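CdiI toxin (Salmonella enterica subsp. enterica serovar Rubislaw str. ATCC 10717, PDB 4ZQU) serves as the immunity protein of a contact-dependent growth inhibition system, neutralising its cognate CdiA-CT toxin. Local coordinates at residues B[3-8]-B[124-129]; B[7-12]-B[59-64]; B[46-51]-B[160-165]; B[131-136]-B[149-154]. All blocks are in the same frame, centred on the assembly; numbering follows the deposited sequence.

Contact 1. Residues B[3-8]-B[124-129]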
# COMPACT_ATOMS: atom_id res chain seq x y z
N ASP B 3 11.33 -14.20 10.03
CA ASP B 3 11.07 -12.77 10.07
C ASP B 3 9.58 -12.48 10.14
O ASP B 3 9.11 -11.82 11.06
CB ASP B 3 11.69 -12.08 8.86
N ILE B 4 8.84 -12.97 9.15
CA ILE B 4 7.39 -12.77 9.11
C ILE B 4 6.67 -13.74 10.04
O ILE B 4 6.91 -14.94 10.00
CB ILE B 4 6.83 -12.94 7.68
CG1 ILE B 4 7.42 -11.88 6.74
CG2 ILE B 4 5.31 -12.84 7.69
CD1 ILE B 4 6.97 -10.48 7.04
N VAL B 5 5.78 -13.20 10.87
CA VAL B 5 4.95 -14.03 11.73
C VAL B 5 3.48 -13.87 11.35
O VAL B 5 3.12 -12.91 10.67
CB VAL B 5 5.13 -13.68 13.22
CG1 VAL B 5 6.58 -13.87 13.64
CG2 VAL B 5 4.68 -12.25 13.48
N LYS B 6 2.64 -14.79 11.80
CA LYS B 6 1.22 -14.74 11.48
C LYS B 6 0.58 -13.50 12.09
O LYS B 6 0.78 -13.20 13.27
CB LYS B 6 0.50 -16.00 11.97
CG LYS B 6 -0.97 -16.02 11.60
CD LYS B 6 -1.63 -17.33 12.00
CE LYS B 6 -3.07 -17.39 11.52
NZ LYS B 6 -3.68 -18.71 11.82
N SER B 7 -0.18 -12.78 11.28
CA SER B 7 -0.84 -11.56 11.72
C SER B 7 -2.28 -11.50 11.23
O SER B 7 -2.69 -12.27 10.36
CB SER B 7 -0.08 -10.32 11.23
OG SER B 7 1.29 -10.38 11.58
N ALA B 8 -3.04 -10.57 11.80
CA ALA B 8 -4.40 -10.30 11.37
C ALA B 8 -4.57 -8.80 11.18
O ALA B 8 -4.00 -8.00 11.93
CB ALA B 8 -5.40 -10.84 12.37
N CYS B 124 -2.47 -7.15 14.09
CA CYS B 124 -2.38 -7.88 15.35
C CYS B 124 -1.58 -9.17 15.19
O CYS B 124 -1.79 -9.92 14.26
CB CYS B 124 -3.79 -8.19 15.88
SG CYS B 124 -3.84 -9.28 17.33
N ASN B 125 -0.66 -9.40 16.12
CA ASN B 125 0.04 -10.67 16.17
C ASN B 125 0.22 -11.12 17.62
O ASN B 125 -0.46 -10.63 18.52
CB ASN B 125 1.39 -10.60 15.45
CG ASN B 125 2.26 -9.45 15.93
OD1 ASN B 125 2.09 -8.93 17.03
ND2 ASN B 125 3.23 -9.07 15.10
N HIS B 126 1.15 -12.04 17.83
CA HIS B 126 1.41 -12.56 19.17
C HIS B 126 1.99 -11.48 20.08
O HIS B 126 1.88 -11.56 21.30
CB HIS B 126 2.37 -13.75 19.10
CG HIS B 126 3.71 -13.41 18.52
ND1 HIS B 126 4.70 -12.77 19.25
CD2 HIS B 126 4.22 -13.60 17.28
CE1 HIS B 126 5.76 -12.59 18.48
NE2 HIS B 126 5.50 -13.09 17.29
N ASP B 127 2.59 -10.46 19.47
CA ASP B 127 3.36 -9.47 20.20
C ASP B 127 2.53 -8.28 20.69
O ASP B 127 2.60 -7.91 21.86
CB ASP B 127 4.51 -8.96 19.33
CG ASP B 127 5.41 -8.00 20.07
OD1 ASP B 127 6.19 -8.47 20.94
OD2 ASP B 127 5.36 -6.79 19.78
N ALA B 128 1.74 -7.69 19.79
CA ALA B 128 0.95 -6.51 20.14
C ALA B 128 -0.13 -6.20 19.11
O ALA B 128 -0.12 -6.73 18.00
CB ALA B 128 1.87 -5.30 20.30
N ILE B 129 -1.07 -5.34 19.50
CA ILE B 129 -2.05 -4.79 18.58
C ILE B 129 -1.65 -3.38 18.19
O ILE B 129 -1.57 -2.49 19.04
CB ILE B 129 -3.46 -4.77 19.20
CG1 ILE B 129 -3.89 -6.18 19.61
CG2 ILE B 129 -4.46 -4.17 18.22
CD1 ILE B 129 -5.20 -6.22 20.37
O HOH W 1 1.82 -14.17 15.42
O HOH W 2 3.04 -8.30 12.18
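Val5 packs against the imidazole of His126, its CG1 reaching the ring edge in plane, 3.9 Å from His126 NE2. The two side chains cross at about a right angle. The other branch, CG2, meets the amide of Asn125, 3.9 Å from Asn125 ND2, so the valine fork bridges two neighbouring residues of the turn after strand 118-124. Asn125 turns its CB toward the N-terminal arm, 3.4 Å from Lys6 O, while its CG sits between backbone N and carbonyl carbon (chi1 53°). That torsion folds OD1 back over its own chain, where it accepts from both Asp127 N (2.9 Å) and Ala128 N, an Asx turn and Asx motif in one. Two waters span the gap: one donates to Lys6 O and accepts from His126 N, the other bonds to Ser7 OG and takes a weak bond from Asn125 ND2. At Ala8 the arm pairs with Cys124. Ala8 N gives a bond to Cys124 O (2.8 Å) and Cys124 N returns one to Ala8 O (2.8 Å), an antiparallel hydrogen-bonded pair. Direct backbone pairing thus gives way to water and light apolar contact toward the N terminus, consistent with the pairing of strands 8-14 and 118-124 ending here, near the surface.

Contact 2. Residues B[7-12]-B[59-64]; sequences SAWASV and SHSRFV
Ser61 reaches from the loop after helix 47-59 onto the start of strand 8-14, part of the antiparallel sheet. Its CB lies 3.6 Å from Ala8 CB, methyl against methylene. OG stands anti to the serine's backbone N (chi1 -177°), which carries it past Ala8 to the next amide. There it accepts from Trp9 N, 2.9 Å away and nearly straight at 167°. The hydroxyl donates in turn to Tyr24 O of strand 19-26, so one small group ties the loop to two neighbouring strands and is itself both donor and acceptor. A water adds a weak bond to the same oxygen.

Beyond Ser61 the indole of Trp9 runs alongside the loop, three successive atoms of its six-membered ring, CE3, CZ3 and CH2, meeting Ser61, Arg62 and Phe63 in turn. CE3 lies 3.4 Å from Ser61 OG and CZ3 meets Arg62 O, which comes to the indole edge in plane. The far corner, CH2, arrives at the edge of the phenyl ring of Phe63. One face of the indole is taken up by Ser7 CB, 3.5 Å above its plane and displaced toward the rim. The guanidinium of Arg62 is held by salt bridges to Asp81 and Asp33, while Phe63 is fixed further by stacking on Tyr27 and by an edge-to-face meeting with His75. The side chains of Ser61 and Phe63 thus meet the strand, while Arg62 gives it only its carbonyl and sends its side chain the other way. Where the aromatic rings touch, Trp9 CH2 and Phe63 CD1 are 4.0 Å apart.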
# COMPACT_ATOMS: atom_id res chain seq x y z
N SER B 7 -0.18 -12.78 11.28
CA SER B 7 -0.84 -11.56 11.72
C SER B 7 -2.28 -11.50 11.23
O SER B 7 -2.69 -12.27 10.36
CB SER B 7 -0.08 -10.32 11.23
OG SER B 7 1.29 -10.38 11.58
N ALA B 8 -3.04 -10.57 11.80
CA ALA B 8 -4.40 -10.30 11.37
C ALA B 8 -4.57 -8.80 11.18
O ALA B 8 -4.00 -8.00 11.93
CB ALA B 8 -5.40 -10.84 12.37
N TRP B 9 -5.35 -8.41 10.18
CA TRP B 9 -5.49 -6.99 9.85
C TRP B 9 -6.93 -6.53 9.78
O TRP B 9 -7.87 -7.33 9.73
CB TRP B 9 -4.79 -6.69 8.52
CG TRP B 9 -3.34 -7.05 8.49
CD1 TRP B 9 -2.29 -6.25 8.80
CD2 TRP B 9 -2.78 -8.31 8.10
NE1 TRP B 9 -1.11 -6.93 8.64
CE2 TRP B 9 -1.38 -8.20 8.21
CE3 TRP B 9 -3.33 -9.52 7.67
CZ2 TRP B 9 -0.52 -9.25 7.90
CZ3 TRP B 9 -2.47 -10.57 7.37
CH2 TRP B 9 -1.08 -10.42 7.49
N ALA B 10 -7.09 -5.21 9.77
CA ALA B 10 -8.38 -4.58 9.59
C ALA B 10 -8.13 -3.13 9.20
O ALA B 10 -7.02 -2.63 9.36
CB ALA B 10 -9.22 -4.67 10.86
N SER B 11 -9.15 -2.46 8.68
CA SER B 11 -9.01 -1.06 8.29
C SER B 11 -10.22 -0.24 8.70
O SER B 11 -11.36 -0.68 8.56
CB SER B 11 -8.77 -0.95 6.78
OG SER B 11 -8.34 0.36 6.44
N VAL B 12 -9.97 0.97 9.21
CA VAL B 12 -11.02 1.84 9.69
C VAL B 12 -11.10 3.14 8.89
O VAL B 12 -10.12 3.87 8.77
CB VAL B 12 -10.82 2.19 11.18
CG1 VAL B 12 -11.89 3.17 11.65
CG2 VAL B 12 -10.86 0.93 12.02
N SER B 59 -10.78 -11.34 13.49
CA SER B 59 -10.94 -12.79 13.56
C SER B 59 -11.19 -13.39 12.18
O SER B 59 -10.96 -14.58 11.97
CB SER B 59 -12.07 -13.15 14.52
OG SER B 59 -13.29 -12.54 14.12
N HIS B 60 -11.65 -12.57 11.25
CA HIS B 60 -11.92 -13.03 9.90
C HIS B 60 -10.76 -12.76 8.95
O HIS B 60 -10.85 -13.04 7.76
CB HIS B 60 -13.19 -12.36 9.35
CG HIS B 60 -14.44 -12.85 9.99
ND1 HIS B 60 -14.83 -12.47 11.26
CD2 HIS B 60 -15.40 -13.70 9.54
CE1 HIS B 60 -15.97 -13.07 11.56
NE2 HIS B 60 -16.33 -13.82 10.54
N SER B 61 -9.67 -12.23 9.50
CA SER B 61 -8.50 -11.93 8.69
C SER B 61 -7.76 -13.20 8.30
O SER B 61 -7.68 -14.15 9.08
CB SER B 61 -7.56 -10.98 9.44
OG SER B 61 -6.44 -10.64 8.64
N ARG B 62 -7.22 -13.21 7.09
CA ARG B 62 -6.49 -14.36 6.58
C ARG B 62 -5.00 -14.08 6.44
O ARG B 62 -4.59 -13.00 6.03
CB ARG B 62 -7.06 -14.79 5.23
CG ARG B 62 -8.45 -15.40 5.31
CD ARG B 62 -8.89 -15.88 3.94
NE ARG B 62 -9.20 -14.77 3.05
CZ ARG B 62 -9.15 -14.85 1.72
NH1 ARG B 62 -8.79 -15.98 1.13
NH2 ARG B 62 -9.45 -13.79 0.98
N PHE B 63 -4.20 -15.08 6.79
CA PHE B 63 -2.76 -15.04 6.61
C PHE B 63 -2.43 -15.75 5.31
O PHE B 63 -2.27 -16.97 5.28
CB PHE B 63 -2.05 -15.68 7.81
CG PHE B 63 -0.57 -15.50 7.81
CD1 PHE B 63 -0.02 -14.24 7.70
CD2 PHE B 63 0.27 -16.59 7.95
CE1 PHE B 63 1.35 -14.07 7.72
CE2 PHE B 63 1.64 -16.43 7.97
CZ PHE B 63 2.18 -15.16 7.85
N VAL B 64 -2.33 -14.99 4.23
CA VAL B 64 -2.44 -15.56 2.89
C VAL B 64 -1.47 -14.92 1.88
O VAL B 64 -1.16 -13.74 1.96
CB VAL B 64 -3.91 -15.42 2.40
CG1 VAL B 64 -4.40 -13.99 2.55
CG2 VAL B 64 -4.08 -15.91 0.96
O HOH W 3 -4.68 -13.37 9.59

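Contact 3. Residues B[46-51]-B[160-165]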
# COMPACT_ATOMS: atom_id res chain seq x y z
N SER B 46 -20.01 3.03 21.34
CA SER B 46 -19.24 2.79 22.57
C SER B 46 -17.91 2.11 22.27
O SER B 46 -17.79 1.37 21.30
CB SER B 46 -20.05 1.95 23.56
OG SER B 46 -20.14 0.60 23.13
N ASP B 47 -16.91 2.36 23.12
CA ASP B 47 -15.59 1.76 22.95
C ASP B 47 -15.64 0.24 23.07
O ASP B 47 -14.78 -0.46 22.54
CB ASP B 47 -14.60 2.33 23.96
CG ASP B 47 -14.20 3.77 23.65
OD1 ASP B 47 -14.56 4.26 22.56
OD2 ASP B 47 -13.53 4.40 24.49
N LEU B 48 -16.65 -0.26 23.78
CA LEU B 48 -16.84 -1.70 23.92
C LEU B 48 -17.26 -2.29 22.58
O LEU B 48 -16.62 -3.21 22.07
CB LEU B 48 -17.89 -2.00 25.00
CG LEU B 48 -18.01 -3.43 25.54
CD1 LEU B 48 -18.68 -3.41 26.90
CD2 LEU B 48 -18.76 -4.36 24.60
N ASP B 49 -18.35 -1.77 22.02
CA ASP B 49 -18.90 -2.26 20.76
C ASP B 49 -17.92 -2.04 19.61
O ASP B 49 -17.65 -2.95 18.83
CB ASP B 49 -20.23 -1.58 20.45
CG ASP B 49 -21.33 -1.98 21.40
OD1 ASP B 49 -21.21 -3.07 22.02
OD2 ASP B 49 -22.31 -1.22 21.54
N LEU B 50 -17.41 -0.82 19.52
CA LEU B 50 -16.42 -0.48 18.51
C LEU B 50 -15.21 -1.41 18.58
O LEU B 50 -14.64 -1.78 17.56
CB LEU B 50 -15.96 0.98 18.68
CG LEU B 50 -14.81 1.43 17.79
CD1 LEU B 50 -15.22 1.36 16.32
CD2 LEU B 50 -14.35 2.83 18.16
N GLY B 51 -14.83 -1.77 19.80
CA GLY B 51 -13.70 -2.66 20.01
C GLY B 51 -14.00 -4.10 19.65
O GLY B 51 -13.13 -4.83 19.20
N SER B 160 -8.65 -5.47 26.57
CA SER B 160 -10.09 -5.68 26.51
C SER B 160 -10.67 -4.98 25.28
O SER B 160 -10.04 -4.06 24.75
CB SER B 160 -10.76 -5.16 27.78
OG SER B 160 -10.80 -3.74 27.80
N PRO B 161 -11.85 -5.42 24.81
CA PRO B 161 -12.55 -4.76 23.70
C PRO B 161 -12.74 -3.25 23.92
O PRO B 161 -12.63 -2.48 22.97
CB PRO B 161 -13.90 -5.47 23.68
CG PRO B 161 -13.58 -6.84 24.16
CD PRO B 161 -12.51 -6.67 25.21
N THR B 162 -13.01 -2.86 25.16
CA THR B 162 -13.18 -1.45 25.50
C THR B 162 -11.86 -0.70 25.33
O THR B 162 -11.84 0.41 24.82
CB THR B 162 -13.70 -1.28 26.94
OG1 THR B 162 -14.92 -2.02 27.10
CG2 THR B 162 -13.96 0.19 27.24
N GLU B 163 -10.77 -1.33 25.77
CA GLU B 163 -9.44 -0.75 25.63
C GLU B 163 -9.05 -0.63 24.16
O GLU B 163 -8.36 0.32 23.76
CB GLU B 163 -8.41 -1.60 26.37
CG GLU B 163 -8.54 -1.55 27.89
CD GLU B 163 -7.65 -2.54 28.60
OE1 GLU B 163 -6.99 -3.36 27.92
OE2 GLU B 163 -7.61 -2.52 29.84
N ILE B 164 -9.51 -1.58 23.35
CA ILE B 164 -9.21 -1.57 21.92
C ILE B 164 -9.98 -0.47 21.19
O ILE B 164 -9.41 0.29 20.41
CB ILE B 164 -9.52 -2.94 21.29
CG1 ILE B 164 -8.55 -4.00 21.82
CG2 ILE B 164 -9.42 -2.86 19.77
CD1 ILE B 164 -8.79 -5.39 21.28
N GLY B 165 -11.28 -0.38 21.47
CA GLY B 165 -12.10 0.68 20.90
C GLY B 165 -11.60 2.05 21.32
O GLY B 165 -11.61 2.99 20.52
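Asp47 O receives three approaches where the first turns of helices 47-59 and 161-172 cross. Within its own helix it takes a weak bond from Gly51 N, and from the other helix the CA-H groups of Gly165 and Thr162 point at it, with Gly165 CA 3.3 Å from Asp47 O. This is a glycine-mediated helix crossing: the short segments run nearly perpendicular, at 88°, with their axes only 6.6 Å apart. The exchange is reciprocal. Gly51 CA directs its hydrogen at Pro161 O, 3.2 Å away and almost straight at 176°. Neither glycine has a side chain to hold the backbones apart, and Gly51 CA comes within 3.8 Å of Gly165 CA. Such closeness also brings two acceptors together, Asp47 O and Pro161 O, a pairing that the surrounding C-H groups probably soften.

Side chains close the flanks. Asp47 lays its CB against Thr162 O at 3.5 Å, and its carboxylate continues toward Arg169, a long and weak ion pair. Leu50 sends CD2 to Gly165 O, and then packs on Leu168 and Arg169 further along that helix. On the outer side Leu48 and Thr162 meet, the hydroxyl of Thr162 set beside its own backbone N (chi1 -56°) and so facing the leucine. Both helices begin here with serine N-caps: Ser46 OG accepts from Asp49 N, and Ser160 with Glu163 forms a full capping box. At the Leu48 contact, Thr162 OG1 lies 3.6 Å from Leu48 CB.

Contact 4. Residues B[131-136]-B[149-154]; sequences ISPTRH and GSDNVI
Ser132 OG donates a hydrogen bond to Asn152 OD1, 2.8 Å away. The donor sits 43° out of the amide plane, so the amide is approached from above. OG, anti to the serine's backbone N (chi1 -176°), is swung to the asparagine; CB lies near the same oxygen too. Pro133 splits between two residues: CD lies 3.4 Å from Asn152 OD1 and CG 3.2 Å from Asp151 OD1, the proline and aspartate sliding past each other in opposite directions. One step along the pairing, Ile131 and Val153 join their backbones, Val153 N giving to Ile131 O at 2.7 Å and Ile131 N to Val153 O at 2.8 Å. Ile131 CB and Val153 CB stand 4.0 Å apart on one face, which helix 161-172 covers with Leu168, Leu170 and Ala171.

The next shell sets the polar groups. A type I turn from Gly149 to Asn152 delivers the asparagine to the strand, and Asp151 is held by Thr145 OG1 at its carboxylate and by Arg174 at its carbonyl. On the other chain, Lys70 of the CdiA-CT toxin donates to Pro133 O, placing the end of this pairing at the toxin interface. The type I turn precedes strand 153-155, which adds to strand 129-138 as an antiparallel neighbour in the sheet.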
# COMPACT_ATOMS: atom_id res chain seq x y z
N ILE B 131 -2.34 0.07 16.15
CA ILE B 131 -3.29 0.94 15.48
C ILE B 131 -2.55 2.17 14.94
O ILE B 131 -2.02 2.97 15.72
CB ILE B 131 -4.44 1.37 16.41
CG1 ILE B 131 -4.98 0.16 17.17
CG2 ILE B 131 -5.54 2.06 15.62
CD1 ILE B 131 -6.14 0.48 18.09
N SER B 132 -2.51 2.30 13.62
CA SER B 132 -1.67 3.30 12.98
C SER B 132 -2.48 4.37 12.26
O SER B 132 -3.24 4.07 11.34
CB SER B 132 -0.71 2.62 11.99
OG SER B 132 0.19 3.55 11.42
N PRO B 133 -2.32 5.64 12.67
CA PRO B 133 -2.99 6.75 12.00
C PRO B 133 -2.34 7.07 10.65
O PRO B 133 -1.23 6.61 10.37
CB PRO B 133 -2.82 7.90 12.99
CG PRO B 133 -1.55 7.59 13.69
CD PRO B 133 -1.47 6.09 13.79
N THR B 134 -3.02 7.86 9.83
CA THR B 134 -2.50 8.23 8.52
C THR B 134 -2.64 9.73 8.26
O THR B 134 -3.32 10.44 9.00
CB THR B 134 -3.23 7.49 7.38
OG1 THR B 134 -4.63 7.79 7.41
CG2 THR B 134 -3.04 5.99 7.51
N ARG B 135 -1.98 10.20 7.21
CA ARG B 135 -2.22 11.54 6.70
C ARG B 135 -3.01 11.44 5.40
O ARG B 135 -2.54 10.84 4.43
CB ARG B 135 -0.91 12.30 6.47
CG ARG B 135 -1.10 13.66 5.81
CD ARG B 135 0.09 14.58 6.01
NE ARG B 135 1.37 13.87 5.93
CZ ARG B 135 2.47 14.23 6.58
NH1 ARG B 135 2.45 15.29 7.37
NH2 ARG B 135 3.58 13.52 6.45
N HIS B 136 -4.21 12.01 5.39
CA HIS B 136 -5.06 11.98 4.21
C HIS B 136 -4.44 12.77 3.07
O HIS B 136 -4.75 13.95 2.88
CB HIS B 136 -6.45 12.52 4.54
CG HIS B 136 -7.50 12.14 3.55
ND1 HIS B 136 -8.69 12.83 3.42
CD2 HIS B 136 -7.55 11.14 2.64
CE1 HIS B 136 -9.41 12.28 2.47
NE2 HIS B 136 -8.75 11.24 1.98
N GLY B 149 7.76 5.44 13.86
CA GLY B 149 6.46 5.98 13.48
C GLY B 149 5.75 6.16 14.81
O GLY B 149 4.76 5.50 15.11
N SER B 150 6.28 7.09 15.59
CA SER B 150 6.01 7.21 17.03
C SER B 150 4.56 7.45 17.42
O SER B 150 4.22 7.36 18.61
CB SER B 150 6.87 8.34 17.60
OG SER B 150 6.49 9.58 17.04
N ASP B 151 3.71 7.77 16.46
CA ASP B 151 2.35 8.16 16.79
C ASP B 151 1.36 7.00 16.73
O ASP B 151 0.16 7.19 16.89
CB ASP B 151 1.89 9.29 15.87
CG ASP B 151 1.84 8.87 14.42
OD1 ASP B 151 1.05 9.47 13.67
OD2 ASP B 151 2.58 7.93 14.04
N ASN B 152 1.86 5.79 16.50
CA ASN B 152 1.01 4.61 16.49
C ASN B 152 0.49 4.28 17.88
O ASN B 152 1.20 4.46 18.88
CB ASN B 152 1.74 3.39 15.92
CG ASN B 152 2.03 3.52 14.44
OD1 ASN B 152 1.43 4.34 13.75
ND2 ASN B 152 2.93 2.69 13.94
N VAL B 153 -0.75 3.81 17.95
CA VAL B 153 -1.31 3.33 19.20
C VAL B 153 -1.04 1.84 19.34
O VAL B 153 -1.68 1.02 18.68
CB VAL B 153 -2.81 3.60 19.29
CG1 VAL B 153 -3.38 3.02 20.58
CG2 VAL B 153 -3.08 5.10 19.22
N ILE B 154 -0.08 1.49 20.18
CA ILE B 154 0.28 0.10 20.39
C ILE B 154 -0.33 -0.42 21.69
O ILE B 154 -0.11 0.14 22.76
CB ILE B 154 1.81 -0.09 20.44
CG1 ILE B 154 2.47 0.73 19.33
CG2 ILE B 154 2.16 -1.56 20.31
CD1 ILE B 154 3.98 0.70 19.38

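How the contacts relate
From the N terminus, the arm 3-8 opens contact 1 and, through the shared Ser7 and Ala8, leads into contact 2. Contact 2 closes first, at 59-64, but helix 47-59 has by then opened contact 3, so the two cross. Contact 1 closes at 124-129, still inside the loop of contact 3, and crosses it too. Contact 4 then opens and closes within 131-154, nested in contact 3, which helix 161-172 completes. Contacts 1, 2 and 4 attach the arm, a loop and a short strand to the antiparallel sheet; contact 3 joins two helices. Ile164 O touches Ile131 CD1, linking contacts 3 and 4, and Phe63 packs on Ile4 and Lys6, linking contacts 1 and 2.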